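Long-range contact in putative lipoprotein (Bacteroides thetaiotaomicron, PDB 4Q1Z), which is of unknown function but belongs to the DUF4876 family and folds into two predominantly beta domains: residues Glu77-Gly82 with Ile359-Gly364. Sequence-based numbering, arbitrary orientation.
Sequences EYYING and IREETG
Y79 reaches from its strand to the start of the turn at R360-E361, and accounts for most of the surface that 77-82 buries here. The phenol is the acceptor of a nearly straight hydrogen bond: E361 N lies 3.2 Å from Y79 OH, with an N-H...O angle of 162°. R360 CA approaches the ring obliquely, 4.3 Å from the Y79 ring centroid and 28° off its normal, an off-centre CH-pi contact. At the ring edge, in plane, E362 OE1 approaches Y79 CE1 to 3.4 Å, the carboxylate being turned steeply to the ring.

The R360 side chain is extended through CD, then turned about the CG-CD bond (chi3 -58°), running past the tyrosine in the opposite direction, back toward the strand. This brings R360 NH1 within 3.8 Å of Y79 CD1, with the guanidinium plane steeply inclined to the ring. E77, extended beyond CG, presents OE2 to R360 NH1 at 3.6 Å, a long salt bridge, too loose to fix the guanidinium's orientation by itself.

A second shell fixes these polar ends. S67 OG hydrogen-bonds both Y79 OH and E362 OE1, tying the phenol and the carboxylate to one hydroxyl, while weak hydrogen bonds join R360 NH2 to N137 O and E77 OE2 to A139 N. Within the turn, T363 N bonds R360 O at 3.1 Å, consistent with a compact reversal between the short strands 359-360 and 365-366.

The contact therefore packs the two-stranded antiparallel sheet of 359-360 with 365-366, a hairpin from the DUF4876 region, against the seven-stranded mixed sheet, where strand 77-89 is hydrogen-bonded between strands 60-72 and 95-105, with T69 and V105 of the flanking strands also touching R360.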
loop_
_atom_site.group_PDB
_atom_site.type_symbol
_atom_site.label_atom_id
_atom_site.label_comp_id
_atom_site.label_asym_id
_atom_site.label_seq_id
_atom_site.Cartn_x
_atom_site.Cartn_y
_atom_site.Cartn_z
ATOM N N GLU A 77 9.809 8.089 -4.812
ATOM C CA GLU A 77 10.683 7.776 -3.704
ATOM C C GLU A 77 11.536 6.585 -4.045
ATOM O O GLU A 77 11.053 5.634 -4.668
ATOM C CB GLU A 77 9.876 7.526 -2.442
ATOM C CG GLU A 77 10.710 7.569 -1.176
ATOM C CD GLU A 77 10.076 6.936 0.045
ATOM O OE1 GLU A 77 8.850 7.109 0.233
ATOM O OE2 GLU A 77 10.807 6.261 0.808
ATOM N N TYR A 78 12.822 6.655 -3.661
ATOM C CA TYR A 78 13.805 5.615 -3.892
ATOM C C TYR A 78 14.572 5.289 -2.636
ATOM O O TYR A 78 15.052 6.192 -1.957
ATOM C CB TYR A 78 14.829 6.024 -4.988
ATOM C CG TYR A 78 14.230 6.411 -6.321
ATOM C CD1 TYR A 78 13.717 7.688 -6.533
ATOM C CD2 TYR A 78 14.238 5.523 -7.394
ATOM C CE1 TYR A 78 13.178 8.055 -7.762
ATOM C CE2 TYR A 78 13.715 5.885 -8.635
ATOM C CZ TYR A 78 13.181 7.152 -8.811
ATOM O OH TYR A 78 12.638 7.520 -10.019
ATOM N N TYR A 79 14.751 4.001 -2.358
ATOM C CA TYR A 79 15.629 3.552 -1.296
ATOM C C TYR A 79 16.982 3.347 -1.974
ATOM O O TYR A 79 17.106 2.558 -2.925
ATOM C CB TYR A 79 15.100 2.300 -0.569
ATOM C CG TYR A 79 16.054 1.822 0.506
ATOM C CD1 TYR A 79 16.388 2.638 1.587
ATOM C CD2 TYR A 79 16.671 0.580 0.413
ATOM C CE1 TYR A 79 17.292 2.215 2.559
ATOM C CE2 TYR A 79 17.575 0.147 1.381
ATOM C CZ TYR A 79 17.896 0.974 2.439
ATOM O OH TYR A 79 18.802 0.533 3.368
ATOM N N ILE A 80 17.967 4.156 -1.580
ATOM C CA ILE A 80 19.271 4.112 -2.243
ATOM C C ILE A 80 20.284 3.432 -1.330
ATOM O O ILE A 80 20.198 3.548 -0.109
ATOM C CB ILE A 80 19.685 5.532 -2.738
ATOM C CG1 ILE A 80 19.868 6.550 -1.572
ATOM C CG2 ILE A 80 18.653 6.042 -3.769
ATOM C CD1 ILE A 80 20.350 7.936 -1.951
ATOM N N ASN A 81 21.185 2.642 -1.921
ATOM C CA ASN A 81 22.172 1.857 -1.183
ATOM C C ASN A 81 23.451 1.661 -1.990
ATOM O O ASN A 81 23.414 1.588 -3.211
ATOM C CB ASN A 81 21.581 0.481 -0.791
ATOM C CG ASN A 81 21.835 0.081 0.644
ATOM O OD1 ASN A 81 22.976 0.075 1.132
ATOM N ND2 ASN A 81 20.776 -0.292 1.357
ATOM N N GLY A 82 24.564 1.552 -1.291
ATOM C CA GLY A 82 25.866 1.341 -1.897
ATOM C C GLY A 82 26.904 0.964 -0.872
ATOM O O GLY A 82 26.681 1.133 0.323
ATOM N N ILE A 359 16.373 -4.798 2.685
ATOM C CA ILE A 359 16.022 -4.272 4.015
ATOM C C ILE A 359 16.328 -2.774 4.154
ATOM O O ILE A 359 17.438 -2.332 3.831
ATOM C CB ILE A 359 16.759 -5.108 5.114
ATOM C CG1 ILE A 359 16.412 -6.616 5.016
ATOM C CG2 ILE A 359 16.557 -4.558 6.545
ATOM C CD1 ILE A 359 14.890 -6.983 5.129
ATOM N N ARG A 360 15.343 -2.006 4.660
ATOM C CA ARG A 360 15.489 -0.577 4.944
ATOM C C ARG A 360 16.220 -0.507 6.255
ATOM O O ARG A 360 15.593 -0.600 7.301
ATOM C CB ARG A 360 14.120 0.135 4.993
ATOM C CG ARG A 360 14.224 1.655 5.088
ATOM C CD ARG A 360 12.885 2.375 5.033
ATOM N NE ARG A 360 12.118 2.086 3.815
ATOM C CZ ARG A 360 12.139 2.814 2.700
ATOM N NH1 ARG A 360 12.914 3.888 2.610
ATOM N NH2 ARG A 360 11.395 2.466 1.662
ATOM N N GLU A 361 17.557 -0.430 6.191
ATOM C CA GLU A 361 18.495 -0.456 7.329
ATOM C C GLU A 361 18.206 0.627 8.390
ATOM O O GLU A 361 18.512 0.420 9.574
ATOM C CB GLU A 361 19.964 -0.332 6.849
ATOM C CG GLU A 361 20.386 -1.335 5.780
ATOM C CD GLU A 361 20.706 -2.762 6.202
ATOM O OE1 GLU A 361 19.827 -3.436 6.787
ATOM O OE2 GLU A 361 21.813 -3.236 5.857
ATOM N N GLU A 362 17.621 1.763 7.968
ATOM C CA GLU A 362 17.312 2.882 8.846
ATOM C C GLU A 362 16.270 2.489 9.889
ATOM O O GLU A 362 16.307 2.975 11.025
ATOM C CB GLU A 362 16.810 4.065 8.011
ATOM C CG GLU A 362 17.911 4.927 7.396
ATOM C CD GLU A 362 18.760 4.365 6.265
ATOM O OE1 GLU A 362 18.270 3.498 5.503
ATOM O OE2 GLU A 362 19.921 4.818 6.133
ATOM N N THR A 363 15.357 1.578 9.503
ATOM C CA THR A 363 14.247 1.106 10.337
ATOM C C THR A 363 14.251 -0.417 10.552
ATOM O O THR A 363 13.478 -0.909 11.374
ATOM C CB THR A 363 12.930 1.540 9.698
ATOM O OG1 THR A 363 12.910 1.107 8.331
ATOM C CG2 THR A 363 12.713 3.052 9.791
ATOM N N GLY A 364 15.119 -1.133 9.834
ATOM C CA GLY A 364 15.213 -2.588 9.883
ATOM C C GLY A 364 13.913 -3.247 9.460
ATOM O O GLY A 364 13.425 -4.157 10.142
#